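Local coordinates for protein abietadiene synthase, chloroplastic (Abies grandis, PDB 3S9V) that is a largely helical plant enzyme of the terpene synthase family, combining an N-terminal terpene synthase domain with a metal-binding domain, at residues V194-P199 / E211-Q216; K220-D225 / N244-D249. All blocks are in the same frame, centred on the assembly; numbering follows the deposited sequence.

Contact 1: V194-P199 / E211-Q216; sequences VLYALP and EIVDWQ
The backbone N-H of Asp214 donates to the phenolic oxygen of Tyr196, with Asp214 N 2.8 Å from Tyr196 OH and the bond noticeably bent (147° at the hydrogen). It arrives at the edge of the ring, near the ring plane. Tyrosine suits this place because its long, stiff side chain carries an acceptor from the end of helix 192-197 across to the start of helix 215-219; with CG anti to the carbonyl carbon (chi1 -60°), the ring reaches out toward that start. Asp214 is the N-cap of helix 215-219. Its CB sits 3.5 Å from Tyr196 OH, but the carboxylate turns away, and its OD1 accepts a weak bond from Lys217 N in the first turn. The two short helices are joined here in a helical domain, probably an alpha barrel as in related terpene synthases. Beside the polar bond, the branched Val213 supplies a compact apolar surface: CG2 lies 3.8 Å from Tyr196 CE2, approaching the ring obliquely, and 4.2 Å from Leu195 CD1. That same Leu195 methyl leans over one face of the Tyr196 ring, offset toward its rim, and the Leu195 side chain also touches Ile218.

Contact 2: K220-D225 / N244-D249; sequences KLQSKD and NKKCLD
The amides of Gln222 and Asn244 meet from opposite directions with their planes 59° apart. The Gln222 N-H runs close to its own amide plane and almost straight to Asn244 OD1, 2.9 Å from Gln222 NE2, which it reaches from above: the donor stands 47° out of the Asn244 carbonyl plane, whereas Cys247 N, 3.1 Å from Asn244 OD1, lies in that plane. Gln222 begins what looks like a QW motif of the terpene cyclases, completed by Gly226 and by Phe228 in the place of the usual tryptophan; as in related alpha-barrel proteins, its glutamine meets the N-terminal end of a helix, here helix 245-258. Asparagine suits the N-cap because its short arm folds back to take the N-H of Cys247, and its oxygen is held by two donors. Gln222 is long enough to cross from the loop: its CG is anti to the backbone N (chi1 177°) and the chain beyond is extended. Its amide nitrogen also donates to Gly226 O, which should hinder rotation of the group. Lys246 CB packs 3.5 Å from Gln222 NE2, and the buried Cys247 brings its small SG within 3.7 Å of the same nitrogen; its side chain also packs on Thr235, Val238 and Phe239 of helix 232-242. The Asp225 carboxylate forms a salt bridge with Arg313 and accepts from Ser227 N. A second bond ties the loop to the helix: Lys246, bent midway along its flexible chain, brings its ammonium to a backbone acceptor, with Lys246 NZ 2.6 Å from Lys224 O and tilted out of that carbonyl's plane.

Contact 1 lies at the surface and contact 2 is partly buried; the first covers 138 Å² and the second 245 Å². They follow one another along the chain: 211-216 leads into helix 215-219, and the loop residues 220-225 come directly after it, so the same short helix joins them. Each involves an N-cap residue, but a tyrosine hydroxyl meets the cap's backbone in contact 1, whereas a glutamine meets the cap's side chain in contact 2. Apolar branches finish contact 1; amide and ammonium donors dominate contact 2. Their centres are about 15 Å apart, yet they touch through Leu221, whose CD1 packs 3.6 Å from Leu195 O at the end of helix 192-197.

Contact 1: V194-P199 / E211-Q216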
ATOM      1  N   VAL A 194      19.745 -28.589  -3.586  1.00 42.91           N
ATOM      2  CA  VAL A 194      18.648 -27.639  -3.506  1.00 42.48           C
ATOM      3  C   VAL A 194      17.518 -28.019  -4.449  1.00 40.18           C
ATOM      4  O   VAL A 194      16.343 -27.951  -4.086  1.00 39.85           O
ATOM      5  CB  VAL A 194      19.132 -26.213  -3.851  1.00 45.23           C
ATOM      6  CG1 VAL A 194      18.001 -25.217  -3.654  1.00 47.50           C
ATOM      7  CG2 VAL A 194      20.325 -25.848  -2.981  1.00 45.32           C
ATOM      8  N   LEU A 195      17.884 -28.431  -5.656  1.00 36.49           N
ATOM      9  CA  LEU A 195      16.915 -28.817  -6.671  1.00 34.35           C
ATOM     10  C   LEU A 195      15.977 -29.940  -6.234  1.00 33.52           C
ATOM     11  O   LEU A 195      14.820 -29.974  -6.655  1.00 32.63           O
ATOM     12  CB  LEU A 195      17.655 -29.221  -7.955  1.00 31.59           C
ATOM     13  CG  LEU A 195      16.876 -29.521  -9.241  1.00 35.69           C
ATOM     14  CD1 LEU A 195      16.371 -30.928  -9.221  1.00 41.71           C
ATOM     15  CD2 LEU A 195      15.732 -28.542  -9.408  1.00 36.82           C
ATOM     16  N   TYR A 196      16.460 -30.849  -5.388  1.00 30.30           N
ATOM     17  CA  TYR A 196      15.634 -31.973  -4.949  1.00 28.67           C
ATOM     18  C   TYR A 196      15.164 -31.935  -3.501  1.00 27.04           C
ATOM     19  O   TYR A 196      14.226 -32.637  -3.140  1.00 28.26           O
ATOM     20  CB  TYR A 196      16.378 -33.292  -5.166  1.00 31.01           C
ATOM     21  CG  TYR A 196      16.755 -33.584  -6.598  1.00 32.93           C
ATOM     22  CD1 TYR A 196      18.092 -33.701  -6.972  1.00 32.64           C
ATOM     23  CD2 TYR A 196      15.780 -33.771  -7.575  1.00 25.88           C
ATOM     24  CE1 TYR A 196      18.451 -33.997  -8.283  1.00 30.04           C
ATOM     25  CE2 TYR A 196      16.129 -34.071  -8.893  1.00 30.18           C
ATOM     26  CZ  TYR A 196      17.471 -34.181  -9.237  1.00 29.84           C
ATOM     27  OH  TYR A 196      17.840 -34.480 -10.533  1.00 36.14           O
ATOM     28  N   ALA A 197      15.815 -31.129  -2.674  1.00 27.27           N
ATOM     29  CA  ALA A 197      15.474 -31.036  -1.252  1.00 30.75           C
ATOM     30  C   ALA A 197      14.073 -30.509  -0.971  1.00 31.94           C
ATOM     31  O   ALA A 197      13.309 -31.124  -0.225  1.00 30.04           O
ATOM     32  CB  ALA A 197      16.498 -30.162  -0.532  1.00 29.80           C
ATOM     33  N   LEU A 198      13.750 -29.366  -1.571  1.00 33.73           N
ATOM     34  CA  LEU A 198      12.456 -28.716  -1.386  1.00 33.83           C
ATOM     35  C   LEU A 198      11.960 -28.150  -2.705  1.00 33.65           C
ATOM     36  O   LEU A 198      12.740 -27.960  -3.637  1.00 35.27           O
ATOM     37  CB  LEU A 198      12.592 -27.558  -0.398  1.00 35.33           C
ATOM     38  CG  LEU A 198      13.291 -27.845   0.930  1.00 40.26           C
ATOM     39  CD1 LEU A 198      13.516 -26.537   1.689  1.00 34.55           C
ATOM     40  CD2 LEU A 198      12.451 -28.811   1.738  1.00 37.22           C
ATOM     41  N   PRO A 199      10.648 -27.880  -2.806  1.00 33.35           N
ATOM     42  CA  PRO A 199      10.134 -27.323  -4.059  1.00 29.12           C
ATOM     43  C   PRO A 199      10.770 -25.943  -4.233  1.00 26.09           C
ATOM     44  O   PRO A 199      10.887 -25.188  -3.267  1.00 29.33           O
ATOM     45  CB  PRO A 199       8.627 -27.233  -3.809  1.00 33.80           C
ATOM     46  CG  PRO A 199       8.369 -28.326  -2.792  1.00 35.74           C
ATOM     47  CD  PRO A 199       9.552 -28.187  -1.866  1.00 32.98           C
ATOM     48  N   GLU A 211      16.324 -33.322 -19.562  1.00 33.88           N
ATOM     49  CA  GLU A 211      17.469 -34.182 -19.836  1.00 33.88           C
ATOM     50  C   GLU A 211      18.379 -34.368 -18.623  1.00 33.72           C
ATOM     51  O   GLU A 211      19.191 -35.292 -18.597  1.00 34.18           O
ATOM     52  CB  GLU A 211      18.308 -33.627 -20.997  1.00 33.84           C
ATOM     53  CG  GLU A 211      17.524 -33.117 -22.194  1.00 51.43           C
ATOM     54  CD  GLU A 211      17.497 -31.593 -22.260  1.00 63.23           C
ATOM     55  OE1 GLU A 211      17.014 -30.965 -21.291  1.00 64.82           O
ATOM     56  OE2 GLU A 211      17.959 -31.023 -23.276  1.00 64.32           O
ATOM     57  N   ILE A 212      18.248 -33.516 -17.611  1.00 31.98           N
ATOM     58  CA  ILE A 212      19.133 -33.635 -16.457  1.00 35.10           C
ATOM     59  C   ILE A 212      18.476 -33.906 -15.114  1.00 35.45           C
ATOM     60  O   ILE A 212      19.152 -33.892 -14.087  1.00 40.51           O
ATOM     61  CB  ILE A 212      19.986 -32.360 -16.283  1.00 39.11           C
ATOM     62  CG1 ILE A 212      19.131 -31.248 -15.659  1.00 42.76           C
ATOM     63  CG2 ILE A 212      20.537 -31.919 -17.636  1.00 38.50           C
ATOM     64  CD1 ILE A 212      19.899 -29.996 -15.306  1.00 50.81           C
ATOM     65  N   VAL A 213      17.179 -34.176 -15.103  1.00 32.77           N
ATOM     66  CA  VAL A 213      16.503 -34.381 -13.834  1.00 29.42           C
ATOM     67  C   VAL A 213      16.195 -35.844 -13.462  1.00 26.30           C
ATOM     68  O   VAL A 213      15.986 -36.689 -14.334  1.00 24.19           O
ATOM     69  CB  VAL A 213      15.210 -33.517 -13.811  1.00 34.83           C
ATOM     70  CG1 VAL A 213      14.067 -34.231 -14.523  1.00 30.68           C
ATOM     71  CG2 VAL A 213      14.854 -33.168 -12.400  1.00 47.82           C
ATOM     72  N   ASP A 214      16.206 -36.139 -12.160  1.00 25.59           N
ATOM     73  CA  ASP A 214      15.893 -37.483 -11.647  1.00 25.32           C
ATOM     74  C   ASP A 214      14.399 -37.456 -11.341  1.00 19.18           C
ATOM     75  O   ASP A 214      13.995 -37.009 -10.270  1.00 17.67           O
ATOM     76  CB  ASP A 214      16.661 -37.771 -10.351  1.00 26.14           C
ATOM     77  CG  ASP A 214      16.370 -39.161  -9.788  1.00 30.26           C
ATOM     78  OD1 ASP A 214      15.234 -39.654  -9.962  1.00 29.63           O
ATOM     79  OD2 ASP A 214      17.269 -39.757  -9.155  1.00 39.09           O
ATOM     80  N   TRP A 215      13.589 -37.944 -12.275  1.00 18.81           N
ATOM     81  CA  TRP A 215      12.141 -37.901 -12.121  1.00 21.39           C
ATOM     82  C   TRP A 215      11.584 -38.377 -10.790  1.00 23.88           C
ATOM     83  O   TRP A 215      10.670 -37.754 -10.241  1.00 25.00           O
ATOM     84  CB  TRP A 215      11.468 -38.635 -13.284  1.00 19.72           C
ATOM     85  CG  TRP A 215      11.696 -37.929 -14.587  1.00 21.34           C
ATOM     86  CD1 TRP A 215      12.363 -38.407 -15.679  1.00 24.39           C
ATOM     87  CD2 TRP A 215      11.341 -36.578 -14.896  1.00 13.32           C
ATOM     88  NE1 TRP A 215      12.453 -37.434 -16.643  1.00 17.59           N
ATOM     89  CE2 TRP A 215      11.833 -36.301 -16.188  1.00 15.22           C
ATOM     90  CE3 TRP A 215      10.657 -35.572 -14.203  1.00 14.83           C
ATOM     91  CZ2 TRP A 215      11.664 -35.058 -16.801  1.00 15.32           C
ATOM     92  CZ3 TRP A 215      10.493 -34.339 -14.809  1.00 14.90           C
ATOM     93  CH2 TRP A 215      10.995 -34.091 -16.095  1.00 15.43           C
ATOM     94  N   GLN A 216      12.126 -39.470 -10.265  1.00 22.10           N
ATOM     95  CA  GLN A 216      11.650 -39.992  -8.991  1.00 19.90           C
ATOM     96  C   GLN A 216      11.779 -38.971  -7.861  1.00 16.17           C
ATOM     97  O   GLN A 216      10.853 -38.783  -7.079  1.00 20.26           O
ATOM     98  CB  GLN A 216      12.412 -41.266  -8.619  1.00 14.79           C
ATOM     99  CG  GLN A 216      12.133 -41.734  -7.210  1.00 23.38           C
ATOM    100  CD  GLN A 216      12.807 -43.045  -6.912  1.00 28.86           C
ATOM    101  OE1 GLN A 216      14.026 -43.183  -7.076  1.00 26.56           O
ATOM    102  NE2 GLN A 216      12.025 -44.025  -6.477  1.00 20.55           N
TER

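Contact 2: K220-D225 / N244-D249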
ATOM      1  N   LYS A 220       8.424 -36.140  -5.558  1.00 28.87           N
ATOM      2  CA  LYS A 220       8.194 -35.858  -4.145  1.00 27.32           C
ATOM      3  C   LYS A 220       7.926 -34.384  -3.905  1.00 30.38           C
ATOM      4  O   LYS A 220       7.465 -33.997  -2.832  1.00 34.24           O
ATOM      5  CB  LYS A 220       9.406 -36.266  -3.308  1.00 28.68           C
ATOM      6  CG  LYS A 220       9.929 -37.673  -3.555  1.00 30.45           C
ATOM      7  CD  LYS A 220      11.057 -37.987  -2.579  1.00 35.34           C
ATOM      8  CE  LYS A 220      11.768 -39.285  -2.923  1.00 43.28           C
ATOM      9  NZ  LYS A 220      12.776 -39.644  -1.881  1.00 49.76           N
ATOM     10  N   LEU A 221       8.220 -33.561  -4.906  1.00 28.52           N
ATOM     11  CA  LEU A 221       8.031 -32.125  -4.783  1.00 27.36           C
ATOM     12  C   LEU A 221       6.783 -31.636  -5.511  1.00 24.45           C
ATOM     13  O   LEU A 221       6.600 -30.440  -5.711  1.00 21.97           O
ATOM     14  CB  LEU A 221       9.276 -31.405  -5.306  1.00 27.29           C
ATOM     15  CG  LEU A 221      10.578 -31.891  -4.662  1.00 32.41           C
ATOM     16  CD1 LEU A 221      11.763 -31.139  -5.251  1.00 31.69           C
ATOM     17  CD2 LEU A 221      10.507 -31.692  -3.151  1.00 26.97           C
ATOM     18  N   GLN A 222       5.923 -32.572  -5.897  1.00 24.50           N
ATOM     19  CA  GLN A 222       4.680 -32.247  -6.593  1.00 25.18           C
ATOM     20  C   GLN A 222       3.769 -31.424  -5.674  1.00 26.57           C
ATOM     21  O   GLN A 222       3.831 -31.559  -4.455  1.00 25.41           O
ATOM     22  CB  GLN A 222       3.986 -33.544  -7.013  1.00 19.72           C
ATOM     23  CG  GLN A 222       2.642 -33.384  -7.701  1.00 19.77           C
ATOM     24  CD  GLN A 222       2.146 -34.696  -8.289  1.00 24.26           C
ATOM     25  OE1 GLN A 222       2.139 -35.727  -7.620  1.00 24.66           O
ATOM     26  NE2 GLN A 222       1.725 -34.659  -9.549  1.00 21.46           N
ATOM     27  N   SER A 223       2.929 -30.571  -6.260  1.00 27.31           N
ATOM     28  CA  SER A 223       2.014 -29.732  -5.482  1.00 24.90           C
ATOM     29  C   SER A 223       0.807 -30.539  -5.024  1.00 22.62           C
ATOM     30  O   SER A 223       0.554 -31.617  -5.541  1.00 22.99           O
ATOM     31  CB  SER A 223       1.533 -28.546  -6.324  1.00 22.13           C
ATOM     32  OG  SER A 223       2.623 -27.876  -6.932  1.00 28.08           O
ATOM     33  N   LYS A 224       0.061 -30.015  -4.057  1.00 21.32           N
ATOM     34  CA  LYS A 224      -1.116 -30.712  -3.560  1.00 21.77           C
ATOM     35  C   LYS A 224      -2.136 -30.926  -4.673  1.00 22.87           C
ATOM     36  O   LYS A 224      -2.790 -31.967  -4.717  1.00 20.99           O
ATOM     37  CB  LYS A 224      -1.754 -29.926  -2.413  1.00 28.92           C
ATOM     38  CG  LYS A 224      -0.986 -30.018  -1.093  1.00 45.73           C
ATOM     39  CD  LYS A 224      -1.598 -29.144   0.006  1.00 52.80           C
ATOM     40  CE  LYS A 224      -3.130 -29.136  -0.045  1.00 62.45           C
ATOM     41  NZ  LYS A 224      -3.727 -30.497  -0.186  1.00 63.89           N
ATOM     42  N   ASP A 225      -2.268 -29.945  -5.569  1.00 23.74           N
ATOM     43  CA  ASP A 225      -3.212 -30.055  -6.682  1.00 22.09           C
ATOM     44  C   ASP A 225      -2.596 -30.788  -7.878  1.00 21.09           C
ATOM     45  O   ASP A 225      -3.141 -30.782  -8.982  1.00 23.53           O
ATOM     46  CB  ASP A 225      -3.718 -28.671  -7.118  1.00 21.23           C
ATOM     47  CG  ASP A 225      -2.619 -27.784  -7.680  1.00 28.82           C
ATOM     48  OD1 ASP A 225      -1.557 -28.311  -8.071  1.00 30.02           O
ATOM     49  OD2 ASP A 225      -2.827 -26.554  -7.748  1.00 28.55           O
ATOM     50  N   ASN A 244       2.380 -39.790 -14.381  1.00 26.80           N
ATOM     51  CA  ASN A 244       1.777 -39.476 -13.088  1.00 30.17           C
ATOM     52  C   ASN A 244       0.380 -38.868 -13.269  1.00 31.06           C
ATOM     53  O   ASN A 244       0.219 -37.815 -13.886  1.00 33.27           O
ATOM     54  CB  ASN A 244       2.692 -38.524 -12.306  1.00 29.24           C
ATOM     55  CG  ASN A 244       2.090 -38.088 -10.983  1.00 35.44           C
ATOM     56  OD1 ASN A 244       1.284 -37.162 -10.935  1.00 31.80           O
ATOM     57  ND2 ASN A 244       2.468 -38.763  -9.904  1.00 39.22           N
ATOM     58  N   LYS A 245      -0.624 -39.534 -12.710  1.00 27.66           N
ATOM     59  CA  LYS A 245      -2.014 -39.107 -12.841  1.00 31.25           C
ATOM     60  C   LYS A 245      -2.423 -37.783 -12.197  1.00 31.96           C
ATOM     61  O   LYS A 245      -3.276 -37.079 -12.740  1.00 35.71           O
ATOM     62  CB  LYS A 245      -2.929 -40.244 -12.369  1.00 38.92           C
ATOM     63  CG  LYS A 245      -2.756 -41.510 -13.219  1.00 51.89           C
ATOM     64  CD  LYS A 245      -3.254 -42.770 -12.522  1.00 62.39           C
ATOM     65  CE  LYS A 245      -2.968 -44.008 -13.368  1.00 66.82           C
ATOM     66  NZ  LYS A 245      -3.311 -45.276 -12.661  1.00 68.75           N
ATOM     67  N   LYS A 246      -1.846 -37.427 -11.053  1.00 28.89           N
ATOM     68  CA  LYS A 246      -2.212 -36.155 -10.443  1.00 29.42           C
ATOM     69  C   LYS A 246      -1.865 -35.008 -11.396  1.00 27.75           C
ATOM     70  O   LYS A 246      -2.565 -33.995 -11.432  1.00 28.19           O
ATOM     71  CB  LYS A 246      -1.527 -35.972  -9.086  1.00 31.52           C
ATOM     72  CG  LYS A 246      -2.095 -36.893  -8.014  1.00 41.78           C
ATOM     73  CD  LYS A 246      -1.900 -36.328  -6.617  1.00 45.64           C
ATOM     74  CE  LYS A 246      -2.685 -35.035  -6.438  1.00 48.53           C
ATOM     75  NZ  LYS A 246      -2.551 -34.485  -5.063  1.00 53.87           N
ATOM     76  N   CYS A 247      -0.802 -35.169 -12.178  1.00 22.04           N
ATOM     77  CA  CYS A 247      -0.430 -34.146 -13.151  1.00 24.44           C
ATOM     78  C   CYS A 247      -1.638 -33.929 -14.068  1.00 25.66           C
ATOM     79  O   CYS A 247      -2.026 -32.793 -14.362  1.00 26.86           O
ATOM     80  CB  CYS A 247       0.760 -34.601 -14.006  1.00 26.28           C
ATOM     81  SG  CYS A 247       2.364 -34.646 -13.178  1.00 33.13           S
ATOM     82  N   LEU A 248      -2.233 -35.033 -14.510  1.00 23.05           N
ATOM     83  CA  LEU A 248      -3.387 -34.966 -15.394  1.00 27.31           C
ATOM     84  C   LEU A 248      -4.574 -34.294 -14.703  1.00 25.74           C
ATOM     85  O   LEU A 248      -5.300 -33.521 -15.328  1.00 21.65           O
ATOM     86  CB  LEU A 248      -3.779 -36.371 -15.858  1.00 34.22           C
ATOM     87  CG  LEU A 248      -4.451 -36.430 -17.231  1.00 36.45           C
ATOM     88  CD1 LEU A 248      -3.467 -35.952 -18.296  1.00 31.62           C
ATOM     89  CD2 LEU A 248      -4.903 -37.858 -17.525  1.00 36.03           C
ATOM     90  N   ASP A 249      -4.766 -34.578 -13.417  1.00 23.99           N
ATOM     91  CA  ASP A 249      -5.861 -33.963 -12.676  1.00 27.03           C
ATOM     92  C   ASP A 249      -5.700 -32.441 -12.657  1.00 26.72           C
ATOM     93  O   ASP A 249      -6.690 -31.709 -12.755  1.00 23.05           O
ATOM     94  CB  ASP A 249      -5.915 -34.481 -11.236  1.00 33.13           C
ATOM     95  CG  ASP A 249      -6.155 -35.976 -11.159  1.00 41.90           C
ATOM     96  OD1 ASP A 249      -6.841 -36.517 -12.051  1.00 47.63           O
ATOM     97  OD2 ASP A 249      -5.669 -36.608 -10.199  1.00 46.73           O
TER